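PDB 4IUP: protein SAWADEE HOMEODOMAIN HOMOLOG 1 from Arabidopsis thaliana, which binds histone H3 tails methylated at H3K9 through its SAWADEE domain and acts with RNA polymerase IV in RNA-directed DNA methylation. Local coordinates for residues G69-G74 and G92-I97. The protein carries 2 engineered substitutions. Sequence-based numbering, arbitrary orientation.
Engineered in segment 92-97: Met-95 (natural residue Leu).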
# COMPACT_ATOMS: atom_id res chain seq x y z
N GLY A 69 -1.45 -2.63 17.91
CA GLY A 69 -2.66 -2.00 18.44
C GLY A 69 -3.07 -0.75 17.67
O GLY A 69 -4.23 -0.33 17.75
N ARG A 70 -2.13 -0.17 16.92
CA ARG A 70 -2.42 1.05 16.16
C ARG A 70 -3.19 0.77 14.86
O ARG A 70 -3.70 1.70 14.22
CB ARG A 70 -1.13 1.84 15.86
CG ARG A 70 -0.31 1.31 14.68
CD ARG A 70 0.98 2.10 14.51
NE ARG A 70 0.72 3.49 14.18
CZ ARG A 70 1.59 4.49 14.34
NH1 ARG A 70 2.79 4.25 14.84
NH2 ARG A 70 1.25 5.72 14.00
N VAL A 71 -3.24 -0.50 14.47
CA VAL A 71 -4.03 -0.92 13.31
C VAL A 71 -5.46 -1.18 13.79
O VAL A 71 -5.69 -2.00 14.68
CB VAL A 71 -3.44 -2.18 12.64
CG1 VAL A 71 -4.23 -2.57 11.41
CG2 VAL A 71 -1.97 -1.96 12.29
N ASN A 72 -6.42 -0.48 13.18
CA ASN A 72 -7.82 -0.58 13.58
C ASN A 72 -8.75 -0.87 12.41
O ASN A 72 -8.42 -0.57 11.27
CB ASN A 72 -8.26 0.72 14.26
CG ASN A 72 -7.54 0.96 15.58
OD1 ASN A 72 -7.63 0.15 16.51
ND2 ASN A 72 -6.82 2.07 15.66
N VAL A 73 -9.89 -1.48 12.72
CA VAL A 73 -10.97 -1.66 11.75
C VAL A 73 -11.27 -0.31 11.09
O VAL A 73 -11.35 0.72 11.78
CB VAL A 73 -12.25 -2.24 12.42
CG1 VAL A 73 -13.46 -2.18 11.48
CG2 VAL A 73 -12.01 -3.69 12.86
N GLY A 74 -11.39 -0.31 9.77
CA GLY A 74 -11.58 0.92 8.99
C GLY A 74 -10.30 1.50 8.38
O GLY A 74 -10.37 2.30 7.45
N GLY A 92 -6.24 -2.02 0.73
CA GLY A 92 -7.37 -2.71 1.33
C GLY A 92 -7.79 -1.99 2.59
O GLY A 92 -7.06 -1.12 3.08
N HIS A 93 -8.95 -2.34 3.12
CA HIS A 93 -9.40 -1.79 4.39
C HIS A 93 -9.58 -2.91 5.39
O HIS A 93 -10.11 -3.97 5.05
CB HIS A 93 -10.69 -0.99 4.23
CG HIS A 93 -10.49 0.31 3.51
ND1 HIS A 93 -10.57 0.43 2.14
CD2 HIS A 93 -10.17 1.54 3.97
CE1 HIS A 93 -10.34 1.68 1.79
NE2 HIS A 93 -10.08 2.38 2.88
N VAL A 94 -9.15 -2.69 6.63
CA VAL A 94 -9.30 -3.69 7.68
C VAL A 94 -10.78 -3.79 8.06
O VAL A 94 -11.40 -2.79 8.42
CB VAL A 94 -8.47 -3.34 8.93
CG1 VAL A 94 -8.66 -4.40 10.01
CG2 VAL A 94 -6.98 -3.21 8.56
N MSE A 95 -11.32 -5.01 7.97
CA MSE A 95 -12.74 -5.26 8.25
C MSE A 95 -12.96 -5.85 9.64
O MSE A 95 -13.99 -5.62 10.28
CB MSE A 95 -13.34 -6.22 7.21
CG MSE A 95 -13.11 -5.82 5.77
SE MSE A 95 -13.70 -4.00 5.36
CE MSE A 95 -15.63 -4.26 5.57
N ASN A 96 -11.98 -6.62 10.10
CA ASN A 96 -12.09 -7.39 11.33
C ASN A 96 -10.68 -7.70 11.82
O ASN A 96 -9.78 -7.91 11.01
CB ASN A 96 -12.83 -8.70 11.05
CG ASN A 96 -12.93 -9.59 12.26
OD1 ASN A 96 -12.15 -10.54 12.41
ND2 ASN A 96 -13.87 -9.29 13.15
N ILE A 97 -10.50 -7.73 13.14
CA ILE A 97 -9.22 -8.12 13.73
C ILE A 97 -9.44 -9.17 14.81
O ILE A 97 -10.15 -8.93 15.79
CB ILE A 97 -8.44 -6.92 14.32
CG1 ILE A 97 -8.28 -5.81 13.28
CG2 ILE A 97 -7.06 -7.36 14.86
CD1 ILE A 97 -7.82 -4.48 13.86
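The backbones of Gly-74 and Val-94 are joined by one nearly straight hydrogen bond, Gly-74 N to Val-94 O at 2.8 Å, where loop residues 71-74 cross residues 93-97 of the strand with 122° between their end-to-end directions. In this tandem-tudor SAWADEE domain the loop leads into strand 76-83, which pairs antiparallel with strand 86-98; on the latter's other edge a classic bulge sets Met-95 and Asn-96 together opposite Leu-112. Val-73 CA adds a CA-H...O contact to the same Val-94 carbonyl. Gly-74 has a positive phi (97°), and its backbone angles would jam a CB against the preceding carbonyl oxygen, so glycine suits this turn; its O meets the His-93 ring in plane, at the CD2 edge.

Branched apolar side chains fill the crossing. Val-94 points toward the loop, its CB 3.6 Å from Asn-72 O; beta-branching suits this buried place, since CG2 meets Val-71 CG1 at 4.0 Å, the side chains crossing at about a right angle. Both also touch Met-77. With the methyls of Val-94 cut back to an alanine, Val-71 CG1 would probably lose its apolar partner and a gap would open against the loop. Val-73 instead lays both methyls against the strand backbone, CG1 lying 3.7 Å from the carbonyl O of Met-95, an engineered selenomethionine (leucine in nature).

Nearer the zinc site, Ile-97 packs close to the zinc ligand Cys-109. With CG1 anti to the carbonyl carbon (chi1 -54°), isoleucine's longer CG1-CD1 arm reaches the loop backbone, where CD1 of Ile-97 rests 3.4 Å from Val-71 O.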